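Local coordinates for fructose-bisphosphate aldolase (Thermus caldophilus, PDB 2FJK), which belongs to the class II fructose-bisphosphate aldolases, enzymes of the TIM-barrel clan, and is modelled here with 1,3-dihydroxyacetonephosphate bound, at residues Arg10-Ala14 and Glu15-Val19; Glu28-Gln31 and Ala32-Ala36; Ile239-Ala242 and Ile243-Ile247; Glu274-Pro277 and Arg278-Leu281. All coordinates share one frame; numbering follows the deposited sequence.

From the N terminus, contact 1 closes the turn by which helix 6-14 passes into strand 19-23. That strand leads to helix 27-38, whose consecutive turns make contact 2 within the unit strand 19-23, helix 27-38, strand 44-47. Contact 3 closes a second helix-to-strand turn, from helix 236-244 into strand 247-252, and contact 4 starts helix 277-299. The four follow in series, none nested or crossing. Space pairs them differently: Ile243 CG2 lies 3.5 Å from Gly18 N, joining contacts 1 and 3, whereas Leu281 CD1 lies 3.4 Å from Glu28 OE2, joining contacts 2 and 4, both of which touch the second subunit.

Contact 1 (Arg10-Ala14 and Glu15-Val19); sequences RKARA and EGYGV
Tyr17 folds back over Ala12, five residues earlier, where helix 6-14 ends. From CB of the tyrosine, CG lies between the backbone N and the carbonyl carbon (chi1 72°), and this torsion turns the ring back onto the helix. Tyr17 CG and CD2 each come within 4.0 Å of Ala12 O. CD1 and CE1 run past the alanine's CA and methyl, Tyr17 CE1 standing 3.9 Å from Ala12 CB. CE2 is nearest Lys11 O, and CZ is near both Ala12 CA and Lys11 O. At the tip, OH is close to Lys11 CB. The ring as a whole sits with one face on Ala12 CA, which is only 14° off the normal through the ring centroid, a CH-pi contact. Val19 CG2 adds an apolar touch to Ala12 CB at 4.1 Å.

The backbone turn beside the ring is a Schellman motif. Tyr17 N donates to Ala12 O over 2.8 Å in an almost straight bond (178°), while Gly16 N reaches Arg13 O at 3.0 Å from above the carbonyl plane. Gly16 has positive phi, the turn's reversal point. Glu15 N makes weak bonds to Lys11 O and Ala12 O. Arg13 points its guanidinium at other carbonyls, those of Val201 and Ala198, and Ala12 also packs on Ala248 of strand 247-252.

The chemistry is therefore mixed: polar bonds occupy carbonyls of the last helical turn, and an aromatic face lies against the same backbone, so that the helix end is both capped and covered as the chain enters strand 19-23.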
loop_
_atom_site.group_PDB
_atom_site.type_symbol
_atom_site.label_atom_id
_atom_site.label_comp_id
_atom_site.label_asym_id
_atom_site.label_seq_id
_atom_site.Cartn_x
_atom_site.Cartn_y
_atom_site.Cartn_z
ATOM N N ARG A 10 -21.615 -15.987 -8.255
ATOM C CA ARG A 10 -22.544 -16.192 -9.364
ATOM C C ARG A 10 -22.118 -17.389 -10.193
ATOM O O ARG A 10 -22.945 -18.219 -10.575
ATOM C CB ARG A 10 -22.601 -14.962 -10.265
ATOM C CG ARG A 10 -23.536 -13.880 -9.772
ATOM C CD ARG A 10 -23.552 -12.722 -10.741
ATOM N NE ARG A 10 -24.557 -11.732 -10.375
ATOM C CZ ARG A 10 -24.652 -10.531 -10.930
ATOM N NH1 ARG A 10 -23.796 -10.171 -11.879
ATOM N NH2 ARG A 10 -25.601 -9.692 -10.537
ATOM N N LYS A 11 -20.819 -17.470 -10.465
ATOM C CA LYS A 11 -20.265 -18.572 -11.242
ATOM C C LYS A 11 -20.298 -19.858 -10.433
ATOM O O LYS A 11 -20.358 -20.954 -10.994
ATOM C CB LYS A 11 -18.828 -18.252 -11.678
ATOM C CG LYS A 11 -18.755 -17.279 -12.855
ATOM C CD LYS A 11 -17.339 -17.137 -13.406
ATOM C CE LYS A 11 -17.337 -16.352 -14.714
ATOM N NZ LYS A 11 -17.932 -14.990 -14.554
ATOM N N ALA A 12 -20.263 -19.720 -9.111
ATOM C CA ALA A 12 -20.306 -20.876 -8.229
ATOM C C ALA A 12 -21.656 -21.584 -8.359
ATOM O O ALA A 12 -21.718 -22.792 -8.586
ATOM C CB ALA A 12 -20.076 -20.442 -6.782
ATOM N N ARG A 13 -22.738 -20.828 -8.212
ATOM C CA ARG A 13 -24.070 -21.413 -8.316
ATOM C C ARG A 13 -24.377 -21.822 -9.750
ATOM O O ARG A 13 -24.914 -22.905 -9.993
ATOM C CB ARG A 13 -25.131 -20.431 -7.826
ATOM C CG ARG A 13 -26.556 -20.959 -7.971
ATOM C CD ARG A 13 -27.564 -20.051 -7.296
ATOM N NE ARG A 13 -28.935 -20.524 -7.471
ATOM C CZ ARG A 13 -29.987 -20.012 -6.840
ATOM N NH1 ARG A 13 -29.824 -19.011 -5.988
ATOM N NH2 ARG A 13 -31.203 -20.491 -7.069
ATOM N N ALA A 14 -24.032 -20.957 -10.698
ATOM C CA ALA A 14 -24.275 -21.246 -12.104
ATOM C C ALA A 14 -23.631 -22.565 -12.523
ATOM O O ALA A 14 -24.098 -23.216 -13.454
ATOM C CB ALA A 14 -23.750 -20.112 -12.968
ATOM N N GLU A 15 -22.568 -22.968 -11.832
ATOM C CA GLU A 15 -21.886 -24.215 -12.171
ATOM C C GLU A 15 -22.040 -25.306 -11.112
ATOM O O GLU A 15 -21.457 -26.382 -11.220
ATOM C CB GLU A 15 -20.404 -23.947 -12.439
ATOM C CG GLU A 15 -19.646 -25.143 -12.981
ATOM C CD GLU A 15 -20.280 -25.726 -14.239
ATOM O OE1 GLU A 15 -21.414 -26.250 -14.160
ATOM O OE2 GLU A 15 -19.640 -25.660 -15.311
ATOM N N GLY A 16 -22.823 -25.028 -10.081
ATOM C CA GLY A 16 -23.047 -26.028 -9.052
ATOM C C GLY A 16 -21.873 -26.410 -8.169
ATOM O O GLY A 16 -21.644 -27.590 -7.907
ATOM N N TYR A 17 -21.116 -25.416 -7.719
ATOM C CA TYR A 17 -19.997 -25.664 -6.819
ATOM C C TYR A 17 -19.958 -24.508 -5.826
ATOM O O TYR A 17 -20.469 -23.421 -6.109
ATOM C CB TYR A 17 -18.671 -25.797 -7.594
ATOM C CG TYR A 17 -18.105 -24.521 -8.170
ATOM C CD1 TYR A 17 -17.494 -23.572 -7.350
ATOM C CD2 TYR A 17 -18.158 -24.272 -9.541
ATOM C CE1 TYR A 17 -16.950 -22.409 -7.876
ATOM C CE2 TYR A 17 -17.617 -23.107 -10.080
ATOM C CZ TYR A 17 -17.014 -22.182 -9.240
ATOM O OH TYR A 17 -16.472 -21.033 -9.764
ATOM N N GLY A 18 -19.376 -24.749 -4.657
ATOM C CA GLY A 18 -19.312 -23.710 -3.647
ATOM C C GLY A 18 -17.927 -23.148 -3.396
ATOM O O GLY A 18 -16.914 -23.829 -3.555
ATOM N N VAL A 19 -17.895 -21.884 -3.001
ATOM C CA VAL A 19 -16.652 -21.199 -2.707
ATOM C C VAL A 19 -16.538 -21.080 -1.200
ATOM O O VAL A 19 -17.482 -20.660 -0.529
ATOM C CB VAL A 19 -16.639 -19.794 -3.316
ATOM C CG1 VAL A 19 -15.506 -18.980 -2.721
ATOM C CG2 VAL A 19 -16.494 -19.894 -4.820
#

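Contact 2 (Glu28-Gln31 and Ala32-Ala36)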
loop_
_atom_site.group_PDB
_atom_site.type_symbol
_atom_site.label_atom_id
_atom_site.label_comp_id
_atom_site.label_asym_id
_atom_site.label_seq_id
_atom_site.Cartn_x
_atom_site.Cartn_y
_atom_site.Cartn_z
ATOM N N GLU A 28 -0.773 -15.949 10.426
ATOM C CA GLU A 28 -0.765 -17.395 10.178
ATOM C C GLU A 28 -2.020 -17.952 9.511
ATOM O O GLU A 28 -1.928 -18.788 8.601
ATOM C CB GLU A 28 -0.492 -18.156 11.481
ATOM C CG GLU A 28 0.985 -18.121 11.920
ATOM C CD GLU A 28 1.340 -16.920 12.791
ATOM O OE1 GLU A 28 0.575 -15.929 12.799
ATOM O OE2 GLU A 28 2.393 -16.967 13.466
ATOM N N PHE A 29 -3.194 -17.507 9.956
ATOM C CA PHE A 29 -4.432 -17.994 9.354
ATOM C C PHE A 29 -4.593 -17.458 7.942
ATOM O O PHE A 29 -5.065 -18.174 7.058
ATOM C CB PHE A 29 -5.657 -17.587 10.169
ATOM C CG PHE A 29 -5.929 -18.464 11.363
ATOM C CD1 PHE A 29 -5.128 -18.400 12.494
ATOM C CD2 PHE A 29 -7.004 -19.342 11.359
ATOM C CE1 PHE A 29 -5.392 -19.190 13.600
ATOM C CE2 PHE A 29 -7.277 -20.140 12.463
ATOM C CZ PHE A 29 -6.470 -20.063 13.583
ATOM N N THR A 30 -4.194 -16.207 7.719
ATOM C CA THR A 30 -4.347 -15.628 6.396
ATOM C C THR A 30 -3.451 -16.310 5.375
ATOM O O THR A 30 -3.852 -16.528 4.233
ATOM C CB THR A 30 -4.039 -14.131 6.371
ATOM O OG1 THR A 30 -4.783 -13.467 7.397
ATOM C CG2 THR A 30 -4.445 -13.554 5.024
ATOM N N GLN A 31 -2.233 -16.644 5.789
ATOM C CA GLN A 31 -1.287 -17.314 4.905
ATOM C C GLN A 31 -1.790 -18.703 4.534
ATOM O O GLN A 31 -1.774 -19.094 3.355
ATOM C CB GLN A 31 0.068 -17.454 5.590
ATOM C CG GLN A 31 0.690 -16.136 5.999
ATOM C CD GLN A 31 2.016 -16.338 6.701
ATOM O OE1 GLN A 31 2.094 -17.028 7.716
ATOM N NE2 GLN A 31 3.066 -15.743 6.160
ATOM N N ALA A 32 -2.217 -19.452 5.550
ATOM C CA ALA A 32 -2.718 -20.812 5.343
ATOM C C ALA A 32 -3.886 -20.819 4.361
ATOM O O ALA A 32 -3.914 -21.610 3.411
ATOM C CB ALA A 32 -3.150 -21.426 6.673
ATOM N N ILE A 33 -4.845 -19.931 4.591
ATOM C CA ILE A 33 -6.000 -19.851 3.725
ATOM C C ILE A 33 -5.629 -19.524 2.284
ATOM O O ILE A 33 -6.053 -20.227 1.366
ATOM C CB ILE A 33 -7.000 -18.797 4.208
ATOM C CG1 ILE A 33 -7.485 -19.129 5.625
ATOM C CG2 ILE A 33 -8.173 -18.744 3.253
ATOM C CD1 ILE A 33 -8.329 -18.019 6.236
ATOM N N LEU A 34 -4.859 -18.451 2.093
ATOM C CA LEU A 34 -4.445 -18.016 0.760
ATOM C C LEU A 34 -3.523 -18.992 0.034
ATOM O O LEU A 34 -3.596 -19.129 -1.190
ATOM C CB LEU A 34 -3.767 -16.644 0.825
ATOM C CG LEU A 34 -4.679 -15.445 1.112
ATOM C CD1 LEU A 34 -3.877 -14.161 1.034
ATOM C CD2 LEU A 34 -5.822 -15.418 0.116
ATOM N N GLU A 35 -2.647 -19.661 0.773
ATOM C CA GLU A 35 -1.742 -20.619 0.152
ATOM C C GLU A 35 -2.574 -21.803 -0.320
ATOM O O GLU A 35 -2.374 -22.314 -1.433
ATOM C CB GLU A 35 -0.686 -21.086 1.143
ATOM C CG GLU A 35 0.376 -20.053 1.429
ATOM C CD GLU A 35 1.341 -20.516 2.493
ATOM O OE1 GLU A 35 1.703 -21.708 2.466
ATOM O OE2 GLU A 35 1.745 -19.691 3.340
ATOM N N ALA A 36 -3.506 -22.231 0.529
ATOM C CA ALA A 36 -4.390 -23.335 0.184
ATOM C C ALA A 36 -5.121 -22.929 -1.099
ATOM O O ALA A 36 -5.341 -23.749 -1.985
ATOM C CB ALA A 36 -5.391 -23.583 1.313
#
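Gln31, the residue most buried by this contact, meets Glu35 one helical turn later. Gln31 CB lies 3.6 Å from Glu35 OE2, while Gln31 O takes Glu35 N over 2.8 Å, nearly along the C=O axis. With Glu35 CG beside its own backbone N (chi1 -74°), that methylene comes down on the same oxygen. The polar tips have separate partners on helix 277-299: Gln31 OE1 bonds Arg285, and Glu35 OE1 forms a salt bridge with Lys289.

Ala32 is held through its backbone, its N donating to Glu28 O at 3.1 Å with an N-H...O angle of 164°; Ala32 CB also lies 3.5 Å from Glu28 O. Thr30 turns CG2 alongside Leu34, Thr30 CG2 reaching Leu34 CD1 at 4.1 Å, the two side chains lying side by side and pointing the same way; both also touch Leu46 of strand 44-47. The threonine hydroxyl bonds Asn26 O, and Glu28 OE2 bonds Tyr55 and Asn26 of the second subunit.

Four successive i to i+4 bonds, from Ala32 N through Glu35 N, establish a regular alpha-helix. It is the crossover helix of a beta-alpha-beta unit, joining strands 19-23 and 44-47, the repeating element of a TIM barrel.

Contact 3 (Ile239-Ala242 and Ile243-Ile247)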
loop_
_atom_site.group_PDB
_atom_site.type_symbol
_atom_site.label_atom_id
_atom_site.label_comp_id
_atom_site.label_asym_id
_atom_site.label_seq_id
_atom_site.Cartn_x
_atom_site.Cartn_y
_atom_site.Cartn_z
ATOM N N ILE A 239 -23.536 -30.984 2.963
ATOM C CA ILE A 239 -22.863 -29.844 2.354
ATOM C C ILE A 239 -22.940 -29.992 0.824
ATOM O O ILE A 239 -23.203 -29.028 0.111
ATOM C CB ILE A 239 -21.377 -29.765 2.800
ATOM C CG1 ILE A 239 -21.300 -29.405 4.287
ATOM C CG2 ILE A 239 -20.617 -28.733 1.944
ATOM C CD1 ILE A 239 -21.767 -27.988 4.617
ATOM N N LYS A 240 -22.728 -31.204 0.327
ATOM C CA LYS A 240 -22.767 -31.442 -1.114
ATOM C C LYS A 240 -24.136 -31.170 -1.738
ATOM O O LYS A 240 -24.244 -30.475 -2.748
ATOM C CB LYS A 240 -22.347 -32.883 -1.426
ATOM C CG LYS A 240 -20.860 -33.143 -1.288
ATOM C CD LYS A 240 -20.558 -34.609 -1.545
ATOM C CE LYS A 240 -19.071 -34.893 -1.444
ATOM N NZ LYS A 240 -18.780 -36.341 -1.645
ATOM N N LYS A 241 -25.177 -31.731 -1.139
ATOM C CA LYS A 241 -26.530 -31.544 -1.646
ATOM C C LYS A 241 -26.886 -30.066 -1.582
ATOM O O LYS A 241 -27.374 -29.492 -2.558
ATOM C CB LYS A 241 -27.515 -32.357 -0.808
ATOM C CG LYS A 241 -28.932 -32.417 -1.359
ATOM C CD LYS A 241 -29.766 -33.367 -0.513
ATOM C CE LYS A 241 -31.165 -33.568 -1.078
ATOM N NZ LYS A 241 -31.925 -34.585 -0.294
ATOM N N ALA A 242 -26.631 -29.450 -0.433
ATOM C CA ALA A 242 -26.931 -28.034 -0.258
ATOM C C ALA A 242 -26.258 -27.224 -1.358
ATOM O O ALA A 242 -26.851 -26.291 -1.907
ATOM C CB ALA A 242 -26.463 -27.558 1.117
ATOM N N ILE A 243 -25.019 -27.584 -1.683
ATOM C CA ILE A 243 -24.288 -26.883 -2.735
ATOM C C ILE A 243 -24.926 -27.159 -4.090
ATOM O O ILE A 243 -25.047 -26.262 -4.922
ATOM C CB ILE A 243 -22.811 -27.311 -2.787
ATOM C CG1 ILE A 243 -22.093 -26.849 -1.516
ATOM C CG2 ILE A 243 -22.143 -26.711 -4.019
ATOM C CD1 ILE A 243 -20.672 -27.360 -1.394
ATOM N N SER A 244 -25.331 -28.406 -4.307
ATOM C CA SER A 244 -25.968 -28.784 -5.564
ATOM C C SER A 244 -27.323 -28.104 -5.641
ATOM O O SER A 244 -27.915 -28.007 -6.715
ATOM C CB SER A 244 -26.190 -30.295 -5.633
ATOM O OG SER A 244 -27.306 -30.668 -4.835
ATOM N N LEU A 245 -27.816 -27.635 -4.501
ATOM C CA LEU A 245 -29.116 -26.986 -4.470
ATOM C C LEU A 245 -29.116 -25.470 -4.561
ATOM O O LEU A 245 -30.182 -24.869 -4.582
ATOM C CB LEU A 245 -29.885 -27.410 -3.221
ATOM C CG LEU A 245 -30.412 -28.844 -3.239
ATOM C CD1 LEU A 245 -31.148 -29.132 -1.940
ATOM C CD2 LEU A 245 -31.345 -29.026 -4.432
ATOM N N GLY A 246 -27.941 -24.843 -4.605
ATOM C CA GLY A 246 -27.909 -23.388 -4.704
ATOM C C GLY A 246 -27.008 -22.653 -3.720
ATOM O O GLY A 246 -26.867 -21.433 -3.799
ATOM N N ILE A 247 -26.421 -23.388 -2.781
ATOM C CA ILE A 247 -25.516 -22.805 -1.796
ATOM C C ILE A 247 -24.207 -22.552 -2.536
ATOM O O ILE A 247 -23.541 -23.493 -2.959
ATOM C CB ILE A 247 -25.267 -23.788 -0.614
ATOM C CG1 ILE A 247 -26.543 -23.944 0.223
ATOM C CG2 ILE A 247 -24.118 -23.293 0.255
ATOM C CD1 ILE A 247 -26.966 -22.689 0.953
#
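Ala242 packs its CB against Ile247 CG1 at 3.7 Å across a Schellman motif that ends helix 236-244 and leads into strand 247-252 of this TIM-barrel-clan enzyme. Ala242 O anchors the turn, accepting from Ile247 N at 3.1 Å, with a weaker bond from Leu245 N, and Gly246 N donates to Ile243 O. Gly246, at phi 131°, reverses the chain.

The branched residues differ in what they present. Ile239 CG2, anti to its backbone N, touches Ile243 CD1 at 3.6 Å, the two side chains crossing obliquely. Ile243 sends CG1 beside its own N (chi1 -67°) and extends to CD1, which lays the longer branch over Ile239 O. This isoleucine pair packs on Phe299 and Ile250. Ile247, with CG1 likewise beside its backbone N, brings that carbon over Ala242 O, and together with Ala242 it touches Leu194 of helix 191-200.

Lys241 is extended and lies alongside Leu245, pointing the same way; Lys241 CG is 4.0 Å from Leu245 CD1. Leu245 CG stands 3.2 Å from Lys241 O, the oxygen that also accepts a weak bond from Leu245 N. Ser244 swings OG between its backbone N and carbonyl carbon (chi1 77°), a torsion that aims the hydroxyl back up the helix. Ser244 OG donates to Lys241 O over 2.6 Å, in the carbonyl plane and on a lone pair.

Contact 4 (Glu274-Pro277 and Arg278-Leu281); sequences EFDP and RKYL
Asp276 carries CG anti to its backbone N (chi1 178°), and Arg278 holds CG in the crowded position between N and carbonyl carbon (chi1 49°); together these torsions bring the carboxylate to the edge of the guanidinium. In a salt bridge, Arg278 NE donates to Asp276 OD2 at 3.0 Å, nearly straight, using the syn lone pair, with the oxygen in the guanidinium plane. The two flat groups are nevertheless turned 44° apart. Asp276 OD2 forms a second salt bridge with Arg257 of the second subunit, and takes a hydrogen bond from a water that also accepts weakly from Lys279 NZ.

Asp276 is the N-cap of helix 277-299, although its capping bond from Arg278 N to OD1 is weak and the position of OD1 is less certain. The first turn is set more firmly by carbonyls: Asp276 O accepts from Lys279 N at 2.9 Å, and Pro277 O from both Tyr280 N and Leu281 N, the latter at 2.8 Å. Before the cap, Glu274 bends so that OE2 accepts from Asp276 N at 3.0 Å through its anti lone pair. The side chains of Glu274 and Lys279 cross at about a right angle, Glu274 OE2 lying 3.2 Å from Lys279 CG.

Tyr280 spreads one ring face over Pro277: Pro277 O stands 3.5 Å above the Tyr280 ring plane, and Pro277 CA makes a CH-pi contact with the same ring. Pro277 CB also touches Leu281 CD1, and Tyr280 OH bonds Thr261 of the second subunit.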
loop_
_atom_site.group_PDB
_atom_site.type_symbol
_atom_site.label_atom_id
_atom_site.label_comp_id
_atom_site.label_asym_id
_atom_site.label_seq_id
_atom_site.Cartn_x
_atom_site.Cartn_y
_atom_site.Cartn_z
ATOM N N GLU A 274 10.302 -25.920 24.396
ATOM C CA GLU A 274 10.075 -25.014 23.283
ATOM C C GLU A 274 9.442 -23.663 23.626
ATOM O O GLU A 274 8.399 -23.606 24.296
ATOM C CB GLU A 274 9.203 -25.714 22.243
ATOM C CG GLU A 274 9.044 -24.934 20.978
ATOM C CD GLU A 274 10.348 -24.815 20.221
ATOM O OE1 GLU A 274 10.791 -25.832 19.651
ATOM O OE2 GLU A 274 10.932 -23.708 20.201
ATOM N N PHE A 275 10.070 -22.577 23.168
ATOM C CA PHE A 275 9.513 -21.244 23.375
ATOM C C PHE A 275 9.633 -20.329 22.149
ATOM O O PHE A 275 9.358 -19.126 22.226
ATOM C CB PHE A 275 10.092 -20.581 24.634
ATOM C CG PHE A 275 11.586 -20.429 24.633
ATOM C CD1 PHE A 275 12.194 -19.419 23.906
ATOM C CD2 PHE A 275 12.382 -21.283 25.397
ATOM C CE1 PHE A 275 13.579 -19.253 23.939
ATOM C CE2 PHE A 275 13.764 -21.125 25.434
ATOM C CZ PHE A 275 14.363 -20.110 24.706
ATOM N N ASP A 276 10.037 -20.911 21.020
ATOM C CA ASP A 276 10.139 -20.188 19.752
ATOM C C ASP A 276 8.732 -20.328 19.167
ATOM O O ASP A 276 8.329 -21.415 18.762
ATOM C CB ASP A 276 11.155 -20.860 18.818
ATOM C CG ASP A 276 11.260 -20.171 17.455
ATOM O OD1 ASP A 276 10.304 -19.480 17.034
ATOM O OD2 ASP A 276 12.303 -20.332 16.789
ATOM N N PRO A 277 7.964 -19.223 19.121
ATOM C CA PRO A 277 6.598 -19.231 18.596
ATOM C C PRO A 277 6.353 -20.007 17.297
ATOM O O PRO A 277 5.445 -20.836 17.219
ATOM C CB PRO A 277 6.282 -17.746 18.445
ATOM C CG PRO A 277 7.019 -17.139 19.599
ATOM C CD PRO A 277 8.358 -17.862 19.535
ATOM N N ARG A 278 7.148 -19.735 16.275
ATOM C CA ARG A 278 6.944 -20.396 14.999
ATOM C C ARG A 278 7.006 -21.922 15.070
ATOM O O ARG A 278 6.428 -22.597 14.230
ATOM C CB ARG A 278 7.933 -19.839 13.966
ATOM C CG ARG A 278 9.341 -19.788 14.448
ATOM C CD ARG A 278 10.140 -18.655 13.816
ATOM N NE ARG A 278 11.459 -18.597 14.437
ATOM C CZ ARG A 278 12.459 -17.818 14.041
ATOM N NH1 ARG A 278 12.315 -17.010 13.003
ATOM N NH2 ARG A 278 13.604 -17.838 14.706
ATOM N N LYS A 279 7.677 -22.463 16.083
ATOM C CA LYS A 279 7.770 -23.912 16.228
ATOM C C LYS A 279 6.396 -24.520 16.525
ATOM O O LYS A 279 6.160 -25.692 16.232
ATOM C CB LYS A 279 8.754 -24.298 17.339
ATOM C CG LYS A 279 10.218 -23.918 17.068
ATOM C CD LYS A 279 10.783 -24.656 15.860
ATOM C CE LYS A 279 12.206 -24.208 15.570
ATOM N NZ LYS A 279 12.673 -24.639 14.221
ATOM N N TYR A 280 5.498 -23.745 17.130
ATOM C CA TYR A 280 4.167 -24.277 17.389
ATOM C C TYR A 280 3.083 -23.603 16.556
ATOM O O TYR A 280 2.050 -24.214 16.271
ATOM C CB TYR A 280 3.821 -24.269 18.896
ATOM C CG TYR A 280 4.016 -22.975 19.674
ATOM C CD1 TYR A 280 3.029 -21.995 19.700
ATOM C CD2 TYR A 280 5.175 -22.762 20.424
ATOM C CE1 TYR A 280 3.183 -20.824 20.462
ATOM C CE2 TYR A 280 5.344 -21.603 21.180
ATOM C CZ TYR A 280 4.345 -20.635 21.197
ATOM O OH TYR A 280 4.517 -19.481 21.936
ATOM N N LEU A 281 3.316 -22.361 16.136
ATOM C CA LEU A 281 2.333 -21.664 15.301
ATOM C C LEU A 281 2.520 -22.104 13.848
ATOM O O LEU A 281 1.585 -22.063 13.052
ATOM C CB LEU A 281 2.506 -20.148 15.395
ATOM C CG LEU A 281 2.309 -19.514 16.767
ATOM C CD1 LEU A 281 2.573 -18.020 16.656
ATOM C CD2 LEU A 281 0.896 -19.789 17.286
HETATM O O HOH W 1 12.710 -21.254 13.714
#